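Local coordinates for protein sarcoplasmic calcium-binding proteins II, V, VI, and VII (PDB 2SAS) that binds calcium ions through EF-hand loops in muscle, being apparently more abundant in fast-contracting muscles, though what it does there is not established, at residues A[29-34]-A[59-64]; A[66-71]-A[99-104]; A[84-89]-A[167-172]. All blocks are in the same frame, centred on the assembly; numbering follows the deposited sequence.

Contact 1 of 3, residues A[29-34]-A[59-64]; sequences NDFEDM and EDEWRD. With CA (calcium ion), chain B.
The F31 ring meets W62 over one face, E61 at its edge and its own helix neighbour M34 over the opposite face. On the first side W62 CB stands 4.1 Å from the F31 ring centroid, only 3° off the normal, a CH-pi contact. With W62 CG anti to the backbone N (chi1 171°), the indole runs on along F31: W62 CE3 lies 3.5 Å from F31 CE1, and the two six-membered rings, 5.4 Å between centroids with planes 41° apart, form an oblique pair. M34 CE lies 4.0 Å above the other face, so the flat phenyl is sandwiched between M34 and W62. At the rim, E61 OE2 approaches F31 CE2 at 3.8 Å; a carboxylate beside the weakly positive C-H edge is probably favourable. The buried acid finds its stronger partner in R106, a salt bridge. One residue before F31, D30 grips calcium with OD1 and OD2, both at 2.4 Å, from the last liganding position of the EF-hand loop that begins at D19. The contact thus joins the exiting helix 28-42 of the first EF-hand to the entering helix 48-69 of the second, with L18 of helix 4-18 and I26 of strand 25-26 packing against F31.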
loop_
_atom_site.group_PDB
_atom_site.type_symbol
_atom_site.label_atom_id
_atom_site.label_comp_id
_atom_site.label_asym_id
_atom_site.label_seq_id
_atom_site.Cartn_x
_atom_site.Cartn_y
_atom_site.Cartn_z
ATOM N N ASN A 29 -7.544 13.439 -16.602
ATOM C CA ASN A 29 -6.323 12.736 -16.958
ATOM C C ASN A 29 -6.168 11.397 -16.232
ATOM O O ASN A 29 -5.433 10.521 -16.767
ATOM C CB ASN A 29 -5.100 13.615 -16.917
ATOM C CG ASN A 29 -4.598 13.995 -15.536
ATOM O OD1 ASN A 29 -5.357 13.989 -14.566
ATOM N ND2 ASN A 29 -3.306 14.305 -15.445
ATOM N N ASP A 30 -6.728 11.262 -15.072
ATOM C CA ASP A 30 -6.663 10.022 -14.270
ATOM C C ASP A 30 -7.469 8.955 -15.073
ATOM O O ASP A 30 -6.949 7.850 -15.232
ATOM C CB ASP A 30 -7.247 10.235 -12.884
ATOM C CG ASP A 30 -6.295 11.021 -12.014
ATOM O OD1 ASP A 30 -5.116 10.643 -11.947
ATOM O OD2 ASP A 30 -6.761 12.033 -11.448
ATOM N N PHE A 31 -8.616 9.361 -15.525
ATOM C CA PHE A 31 -9.506 8.536 -16.347
ATOM C C PHE A 31 -8.863 8.195 -17.693
ATOM O O PHE A 31 -9.044 7.075 -18.227
ATOM C CB PHE A 31 -10.895 9.209 -16.456
ATOM C CG PHE A 31 -11.619 9.254 -15.131
ATOM C CD1 PHE A 31 -11.279 10.167 -14.151
ATOM C CD2 PHE A 31 -12.577 8.277 -14.828
ATOM C CE1 PHE A 31 -11.882 10.171 -12.899
ATOM C CE2 PHE A 31 -13.225 8.247 -13.582
ATOM C CZ PHE A 31 -12.868 9.216 -12.639
ATOM N N GLU A 32 -8.105 9.098 -18.310
ATOM C CA GLU A 32 -7.413 8.812 -19.579
ATOM C C GLU A 32 -6.381 7.705 -19.292
ATOM O O GLU A 32 -6.099 6.827 -20.124
ATOM C CB GLU A 32 -6.733 10.009 -20.218
ATOM C CG GLU A 32 -7.542 11.230 -20.730
ATOM C CD GLU A 32 -6.727 12.487 -20.943
ATOM O OE1 GLU A 32 -5.903 12.895 -20.135
ATOM O OE2 GLU A 32 -6.932 13.109 -22.015
ATOM N N ASP A 33 -5.815 7.699 -18.099
ATOM C CA ASP A 33 -4.817 6.728 -17.632
ATOM C C ASP A 33 -5.440 5.343 -17.437
ATOM O O ASP A 33 -4.795 4.277 -17.453
ATOM C CB ASP A 33 -4.181 7.160 -16.313
ATOM C CG ASP A 33 -3.052 8.136 -16.362
ATOM O OD1 ASP A 33 -3.011 8.903 -17.351
ATOM O OD2 ASP A 33 -2.231 8.211 -15.412
ATOM N N MET A 34 -6.735 5.329 -17.205
ATOM C CA MET A 34 -7.429 4.029 -17.039
ATOM C C MET A 34 -7.484 3.375 -18.429
ATOM O O MET A 34 -7.257 2.156 -18.598
ATOM C CB MET A 34 -8.740 4.334 -16.406
ATOM C CG MET A 34 -8.511 4.688 -14.949
ATOM S SD MET A 34 -10.193 4.965 -14.288
ATOM C CE MET A 34 -9.807 6.112 -12.958
ATOM N N GLU A 59 -16.168 8.633 -19.217
ATOM C CA GLU A 59 -16.529 10.054 -19.362
ATOM C C GLU A 59 -17.722 10.373 -18.463
ATOM O O GLU A 59 -17.754 11.332 -17.694
ATOM C CB GLU A 59 -16.918 10.318 -20.831
ATOM C CG GLU A 59 -15.635 10.399 -21.663
ATOM C CD GLU A 59 -15.803 10.675 -23.112
ATOM O OE1 GLU A 59 -16.933 10.446 -23.549
ATOM O OE2 GLU A 59 -14.896 11.067 -23.794
ATOM N N ASP A 60 -18.683 9.528 -18.603
ATOM C CA ASP A 60 -19.958 9.461 -17.903
ATOM C C ASP A 60 -19.673 9.248 -16.410
ATOM O O ASP A 60 -20.352 9.758 -15.518
ATOM C CB ASP A 60 -20.691 8.322 -18.601
ATOM C CG ASP A 60 -22.166 8.357 -18.770
ATOM O OD1 ASP A 60 -22.872 8.779 -17.818
ATOM O OD2 ASP A 60 -22.618 7.921 -19.888
ATOM N N GLU A 61 -18.636 8.487 -16.085
ATOM C CA GLU A 61 -18.270 8.292 -14.682
ATOM C C GLU A 61 -17.678 9.609 -14.147
ATOM O O GLU A 61 -18.209 10.170 -13.117
ATOM C CB GLU A 61 -17.323 7.148 -14.477
ATOM C CG GLU A 61 -17.243 6.554 -13.085
ATOM C CD GLU A 61 -16.021 5.767 -12.744
ATOM O OE1 GLU A 61 -15.643 5.002 -13.657
ATOM O OE2 GLU A 61 -15.464 5.886 -11.663
ATOM N N TRP A 62 -16.686 10.152 -14.779
ATOM C CA TRP A 62 -16.033 11.401 -14.383
ATOM C C TRP A 62 -17.065 12.531 -14.177
ATOM O O TRP A 62 -17.033 13.309 -13.218
ATOM C CB TRP A 62 -15.005 11.831 -15.421
ATOM C CG TRP A 62 -14.404 13.184 -15.254
ATOM C CD1 TRP A 62 -14.299 14.205 -16.184
ATOM C CD2 TRP A 62 -13.845 13.690 -14.024
ATOM N NE1 TRP A 62 -13.658 15.281 -15.625
ATOM C CE2 TRP A 62 -13.383 14.998 -14.303
ATOM C CE3 TRP A 62 -13.652 13.148 -12.767
ATOM C CZ2 TRP A 62 -12.728 15.745 -13.326
ATOM C CZ3 TRP A 62 -13.027 13.868 -11.800
ATOM C CH2 TRP A 62 -12.576 15.176 -12.074
ATOM N N ARG A 63 -17.979 12.601 -15.131
ATOM C CA ARG A 63 -19.065 13.574 -15.135
ATOM C C ARG A 63 -19.872 13.459 -13.856
ATOM O O ARG A 63 -20.153 14.467 -13.199
ATOM C CB ARG A 63 -19.957 13.395 -16.351
ATOM C CG ARG A 63 -21.133 14.317 -16.521
ATOM C CD ARG A 63 -21.168 14.900 -17.912
ATOM N NE ARG A 63 -19.828 14.981 -18.506
ATOM C CZ ARG A 63 -19.492 14.224 -19.558
ATOM N NH1 ARG A 63 -20.368 13.344 -20.045
ATOM N NH2 ARG A 63 -18.290 14.332 -20.131
ATOM N N ASP A 64 -20.250 12.256 -13.480
ATOM C CA ASP A 64 -21.055 12.083 -12.251
ATOM C C ASP A 64 -20.198 12.361 -11.027
ATOM O O ASP A 64 -20.788 12.866 -10.039
ATOM C CB ASP A 64 -21.657 10.687 -12.185
ATOM C CG ASP A 64 -22.620 10.484 -11.029
ATOM O OD1 ASP A 64 -22.131 10.079 -9.953
ATOM O OD2 ASP A 64 -23.826 10.680 -11.183
HETATM CA CA CA B . -4.669 12.552 -10.488
#

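Contact 2 of 3, residues A[66-71]-A[99-104]; sequences KGRADI and LPAWCQ. With CA (calcium ion), chain C.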
loop_
_atom_site.group_PDB
_atom_site.type_symbol
_atom_site.label_atom_id
_atom_site.label_comp_id
_atom_site.label_asym_id
_atom_site.label_seq_id
_atom_site.Cartn_x
_atom_site.Cartn_y
_atom_site.Cartn_z
ATOM N N LYS A 66 -17.383 14.407 -10.810
ATOM C CA LYS A 66 -17.133 15.856 -10.895
ATOM C C LYS A 66 -18.354 16.655 -10.433
ATOM O O LYS A 66 -18.236 17.592 -9.623
ATOM C CB LYS A 66 -16.814 16.294 -12.321
ATOM C CG LYS A 66 -15.922 17.477 -12.539
ATOM C CD LYS A 66 -15.673 17.813 -13.995
ATOM C CE LYS A 66 -16.797 18.519 -14.710
ATOM N NZ LYS A 66 -17.899 17.578 -15.068
ATOM N N GLY A 67 -19.511 16.339 -10.935
ATOM C CA GLY A 67 -20.767 17.023 -10.590
ATOM C C GLY A 67 -21.280 16.836 -9.194
ATOM O O GLY A 67 -22.293 17.430 -8.772
ATOM N N ARG A 68 -20.648 16.016 -8.383
ATOM C CA ARG A 68 -21.048 15.730 -7.014
ATOM C C ARG A 68 -20.018 16.155 -5.968
ATOM O O ARG A 68 -20.398 16.422 -4.802
ATOM C CB ARG A 68 -21.188 14.244 -6.749
ATOM C CG ARG A 68 -22.397 13.490 -7.195
ATOM C CD ARG A 68 -22.211 12.032 -6.835
ATOM N NE ARG A 68 -22.897 11.185 -7.800
ATOM C CZ ARG A 68 -24.228 11.041 -7.727
ATOM N NH1 ARG A 68 -24.868 11.618 -6.707
ATOM N NH2 ARG A 68 -24.924 10.311 -8.598
ATOM N N ALA A 69 -18.777 16.124 -6.366
ATOM C CA ALA A 69 -17.696 16.396 -5.419
ATOM C C ALA A 69 -16.946 17.659 -5.714
ATOM O O ALA A 69 -16.335 18.152 -4.772
ATOM C CB ALA A 69 -16.743 15.178 -5.354
ATOM N N ASP A 70 -17.021 18.145 -6.946
ATOM C CA ASP A 70 -16.278 19.379 -7.244
ATOM C C ASP A 70 -17.104 20.610 -6.782
ATOM O O ASP A 70 -17.812 21.233 -7.595
ATOM C CB ASP A 70 -15.933 19.455 -8.697
ATOM C CG ASP A 70 -14.893 20.517 -9.018
ATOM O OD1 ASP A 70 -14.018 20.848 -8.174
ATOM O OD2 ASP A 70 -15.011 20.906 -10.186
ATOM N N ILE A 71 -16.906 20.926 -5.528
ATOM C CA ILE A 71 -17.621 22.048 -4.927
ATOM C C ILE A 71 -17.304 23.407 -5.523
ATOM O O ILE A 71 -18.307 24.134 -5.744
ATOM C CB ILE A 71 -17.516 21.982 -3.368
ATOM C CG1 ILE A 71 -18.162 20.658 -2.842
ATOM C CG2 ILE A 71 -18.216 23.226 -2.758
ATOM C CD1 ILE A 71 -19.631 20.416 -3.349
ATOM N N LEU A 99 -25.312 3.930 -3.332
ATOM C CA LEU A 99 -24.052 4.584 -3.667
ATOM C C LEU A 99 -24.304 5.523 -4.837
ATOM O O LEU A 99 -25.215 5.230 -5.656
ATOM C CB LEU A 99 -23.032 3.477 -4.005
ATOM C CG LEU A 99 -21.887 3.347 -3.008
ATOM C CD1 LEU A 99 -22.373 3.645 -1.591
ATOM C CD2 LEU A 99 -21.335 1.910 -3.098
ATOM N N PRO A 100 -23.477 6.547 -4.921
ATOM C CA PRO A 100 -23.659 7.487 -6.030
ATOM C C PRO A 100 -23.372 6.706 -7.292
ATOM O O PRO A 100 -22.511 5.810 -7.327
ATOM C CB PRO A 100 -22.742 8.641 -5.714
ATOM C CG PRO A 100 -21.743 8.122 -4.704
ATOM C CD PRO A 100 -22.375 6.918 -4.054
ATOM N N ALA A 101 -24.084 7.082 -8.336
ATOM C CA ALA A 101 -23.983 6.485 -9.636
ATOM C C ALA A 101 -22.588 6.302 -10.182
ATOM O O ALA A 101 -22.487 5.276 -10.906
ATOM C CB ALA A 101 -24.819 7.275 -10.652
ATOM N N TRP A 102 -21.631 7.164 -9.931
ATOM C CA TRP A 102 -20.279 7.004 -10.509
ATOM C C TRP A 102 -19.715 5.653 -10.049
ATOM O O TRP A 102 -18.899 5.058 -10.751
ATOM C CB TRP A 102 -19.333 8.164 -10.175
ATOM C CG TRP A 102 -18.935 8.264 -8.749
ATOM C CD1 TRP A 102 -19.582 8.943 -7.766
ATOM C CD2 TRP A 102 -17.817 7.624 -8.094
ATOM N NE1 TRP A 102 -18.966 8.788 -6.555
ATOM C CE2 TRP A 102 -17.870 7.990 -6.726
ATOM C CE3 TRP A 102 -16.777 6.815 -8.542
ATOM C CZ2 TRP A 102 -16.930 7.564 -5.817
ATOM C CZ3 TRP A 102 -15.852 6.363 -7.632
ATOM C CH2 TRP A 102 -15.919 6.730 -6.290
ATOM N N CYS A 103 -20.166 5.260 -8.853
ATOM C CA CYS A 103 -19.752 4.000 -8.207
ATOM C C CYS A 103 -20.203 2.766 -8.997
ATOM O O CYS A 103 -19.487 1.770 -9.048
ATOM C CB CYS A 103 -20.331 3.915 -6.792
ATOM S SG CYS A 103 -19.173 4.524 -5.571
ATOM N N GLN A 104 -21.386 2.890 -9.547
ATOM C CA GLN A 104 -22.038 1.874 -10.387
ATOM C C GLN A 104 -21.183 1.618 -11.622
ATOM O O GLN A 104 -21.376 0.609 -12.307
ATOM C CB GLN A 104 -23.456 2.292 -10.780
ATOM C CG GLN A 104 -24.321 2.850 -9.654
ATOM C CD GLN A 104 -24.446 1.889 -8.483
ATOM O OE1 GLN A 104 -24.420 0.666 -8.667
ATOM N NE2 GLN A 104 -24.582 2.429 -7.270
HETATM CA CA CA C . -12.419 21.080 -7.095
HETATM O O HOH W 1 -10.409 21.577 -6.122
#
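R68 reaches P100, A101 and W102 because its CG lies anti to the carbonyl carbon (chi1 -79°) and the chain runs straight through chi2 before bending at chi3, which turns the guanidinium over the proline. W102 has its CG between the backbone N and the carbonyl carbon (chi1 68°), an arrangement that brings the indole's CD1 edge beside the arginine stem. P100 CB sits under one face of the guanidinium, toward its rim, 3.3 Å from R68 NE. A compact, apolar proline suits this place, since it packs against a flat cation without competing for its N-H groups. R68 NH2 comes close to A101, 3.7 Å from CB and 3.3 Å from N, the latter no hydrogen bond since both are donors; alanine's short side chain lets the group come this near. R68 NE reaches the edge of the W102 ring, near its plane, 4.0 Å from W102 CD1, and the two planes are 46° apart.

No hydrogen bond crosses between the segments; the charge of R68 is instead met by a salt bridge from NE to D64, one helical turn earlier. Two residues beyond R68, D70 OD1 binds calcium, opening the second EF-hand loop, with N72, D74, V76, E81 and a water as the other ligands. The contact therefore joins the C-terminal end of helix 48-69 to the linker that leads into helix 103-114, while helices 79-91 and 158-170 pack around W102 through M85 and Y165.

Contact 3 of 3, residues A[84-89]-A[167-172]; sequences AMWEKT and RLLTSP
W86 and L169 make the tight part of this contact. The leucine lies over one face of the indole, its CD1 3.5 Å from the centroid of the W86 six-membered ring and 21° off the normal, a CH-pi contact displaced toward the rim. The closest pair is W86 CZ2 with L169 CD1 at 3.3 Å. L169 CG follows, 3.5 Å from W86 CH2, and L169 CB comes near the same end of the ring at 3.9 Å from W86 CH2, so the branch is laid across the benzene half rather than merely touching it with one methyl. The two side chains cross at about a right angle. A broad, flat indole suits this place because it offers a surface on which several carbons of a branched leucine can rest, and both residues are buried.

The margin toward solvent is looser. At the CZ3 end of the ring, T170 CG2 approaches W86 CZ3 obliquely at 4.3 Å, giving little contact, and T170 is partly exposed. Threonine is apt at such a margin: its methyl meets the tryptophan while OG1 hydrogen-bonds back to the carbonyl of Y166 in its own helix. T89, also partly exposed, stays clear of the other segment and bonds to its own helix. With chi1 at 61°, its OG1 turns back along the helix and donates to W86 O at 3.2 Å, from a direction tilted 33° out of the carbonyl plane. Past T170 the helix ends, and S171 is the first residue to leave helical geometry.

The contact joins the exiting helix 79-91 of the second EF-hand to helix 158-170 of the fourth, and so links the two halves of the chain. Helix 4-18 also borders it, placing I10 against W86 and T13 against L169, and Y82 packs edge-to-face on the indole.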
loop_
_atom_site.group_PDB
_atom_site.type_symbol
_atom_site.label_atom_id
_atom_site.label_comp_id
_atom_site.label_asym_id
_atom_site.label_seq_id
_atom_site.Cartn_x
_atom_site.Cartn_y
_atom_site.Cartn_z
ATOM N N ALA A 84 -15.345 14.778 1.741
ATOM C CA ALA A 84 -16.652 15.432 1.896
ATOM C C ALA A 84 -17.735 14.667 1.214
ATOM O O ALA A 84 -18.811 14.489 1.806
ATOM C CB ALA A 84 -16.591 16.863 1.353
ATOM N N MET A 85 -17.541 14.237 -0.023
ATOM C CA MET A 85 -18.532 13.453 -0.773
ATOM C C MET A 85 -18.849 12.169 0.007
ATOM O O MET A 85 -20.022 11.799 0.181
ATOM C CB MET A 85 -18.080 13.100 -2.178
ATOM C CG MET A 85 -19.042 12.134 -2.837
ATOM S SD MET A 85 -18.525 11.931 -4.593
ATOM C CE MET A 85 -16.946 11.136 -4.246
ATOM N N TRP A 86 -17.827 11.523 0.495
ATOM C CA TRP A 86 -18.045 10.263 1.263
ATOM C C TRP A 86 -18.723 10.469 2.591
ATOM O O TRP A 86 -19.600 9.640 2.951
ATOM C CB TRP A 86 -16.748 9.470 1.301
ATOM C CG TRP A 86 -16.751 8.655 0.034
ATOM C CD1 TRP A 86 -15.939 8.798 -1.025
ATOM C CD2 TRP A 86 -17.657 7.587 -0.274
ATOM N NE1 TRP A 86 -16.248 7.883 -1.982
ATOM C CE2 TRP A 86 -17.299 7.137 -1.587
ATOM C CE3 TRP A 86 -18.728 6.984 0.380
ATOM C CZ2 TRP A 86 -17.963 6.091 -2.219
ATOM C CZ3 TRP A 86 -19.399 5.956 -0.266
ATOM C CH2 TRP A 86 -19.020 5.510 -1.527
ATOM N N GLU A 87 -18.383 11.536 3.282
ATOM C CA GLU A 87 -19.038 11.838 4.580
ATOM C C GLU A 87 -20.518 12.040 4.375
ATOM O O GLU A 87 -21.315 11.615 5.217
ATOM C CB GLU A 87 -18.481 13.016 5.333
ATOM C CG GLU A 87 -16.980 13.063 5.633
ATOM C CD GLU A 87 -16.764 13.503 7.074
ATOM O OE1 GLU A 87 -17.726 14.048 7.613
ATOM O OE2 GLU A 87 -15.646 13.235 7.570
ATOM N N LYS A 88 -20.852 12.650 3.261
ATOM C CA LYS A 88 -22.288 12.913 2.912
ATOM C C LYS A 88 -22.967 11.585 2.654
ATOM O O LYS A 88 -23.909 11.245 3.364
ATOM C CB LYS A 88 -22.350 13.949 1.836
ATOM C CG LYS A 88 -23.491 14.257 0.948
ATOM C CD LYS A 88 -23.084 14.673 -0.474
ATOM C CE LYS A 88 -22.388 13.693 -1.369
ATOM N NZ LYS A 88 -23.292 12.825 -2.204
ATOM N N THR A 89 -22.555 10.721 1.738
ATOM C CA THR A 89 -23.221 9.437 1.511
ATOM C C THR A 89 -23.157 8.423 2.628
ATOM O O THR A 89 -24.069 7.589 2.730
ATOM C CB THR A 89 -22.676 8.772 0.174
ATOM O OG1 THR A 89 -21.286 8.608 0.463
ATOM C CG2 THR A 89 -22.890 9.644 -1.039
ATOM N N ARG A 167 -18.733 -2.499 1.619
ATOM C CA ARG A 167 -18.219 -2.562 2.997
ATOM C C ARG A 167 -16.893 -1.837 3.155
ATOM O O ARG A 167 -16.636 -1.371 4.282
ATOM C CB ARG A 167 -18.091 -3.995 3.472
ATOM C CG ARG A 167 -19.447 -4.724 3.540
ATOM C CD ARG A 167 -19.036 -6.171 3.788
ATOM N NE ARG A 167 -20.186 -6.967 4.150
ATOM C CZ ARG A 167 -20.566 -7.083 5.435
ATOM N NH1 ARG A 167 -19.820 -6.483 6.377
ATOM N NH2 ARG A 167 -21.623 -7.817 5.756
ATOM N N LEU A 168 -16.132 -1.817 2.110
ATOM C CA LEU A 168 -14.830 -1.148 2.071
ATOM C C LEU A 168 -15.058 0.376 2.219
ATOM O O LEU A 168 -14.316 1.087 2.857
ATOM C CB LEU A 168 -14.189 -1.404 0.680
ATOM C CG LEU A 168 -12.714 -1.230 0.472
ATOM C CD1 LEU A 168 -12.409 -0.417 -0.803
ATOM C CD2 LEU A 168 -12.010 -0.546 1.628
ATOM N N LEU A 169 -16.088 0.834 1.503
ATOM C CA LEU A 169 -16.448 2.241 1.479
ATOM C C LEU A 169 -17.183 2.677 2.761
ATOM O O LEU A 169 -16.955 3.826 3.209
ATOM C CB LEU A 169 -17.202 2.543 0.185
ATOM C CG LEU A 169 -16.508 3.150 -1.016
ATOM C CD1 LEU A 169 -15.647 4.363 -0.667
ATOM C CD2 LEU A 169 -15.574 2.087 -1.632
ATOM N N THR A 170 -18.036 1.849 3.318
ATOM C CA THR A 170 -18.815 2.317 4.475
ATOM C C THR A 170 -18.696 1.804 5.857
ATOM O O THR A 170 -18.977 2.635 6.801
ATOM C CB THR A 170 -20.338 2.287 4.008
ATOM O OG1 THR A 170 -20.659 0.886 3.842
ATOM C CG2 THR A 170 -20.537 3.073 2.698
ATOM N N SER A 171 -18.195 0.610 6.132
ATOM C CA SER A 171 -18.164 0.104 7.505
ATOM C C SER A 171 -17.262 0.904 8.421
ATOM O O SER A 171 -16.166 1.277 8.031
ATOM C CB SER A 171 -17.730 -1.361 7.592
ATOM O OG SER A 171 -18.431 -2.079 6.582
ATOM N N PRO A 172 -17.783 1.051 9.628
ATOM C CA PRO A 172 -17.036 1.758 10.667
ATOM C C PRO A 172 -16.135 0.766 11.364
ATOM O O PRO A 172 -15.461 1.166 12.327
ATOM C CB PRO A 172 -18.167 2.353 11.510
ATOM C CG PRO A 172 -19.215 1.316 11.494
ATOM C CD PRO A 172 -19.114 0.669 10.108
#

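How the contacts relate
Contacts 1 and 2 both use helix 48-69 and have centres 11 Å apart. They touch where D64 OD1 comes within 3.0 Å of W102 N, a weak hydrogen bond, so D64 of contact 1 serves both R68 and the linker of contact 2. Contacts 2 and 3, with centres 13 Å apart, meet through M85 SD, 3.7 Å from W102 NE1, and through W86 CH2, 3.8 Å from L99 CD1. Contacts 1 and 3 do not touch, their nearest atoms being about 6 Å apart. Contacts 1 and 2 each include a calcium ligand, D30 and D70, whereas contact 3 holds none, the side chain of W86 lying about 10 Å from that of the calcium ligand E81.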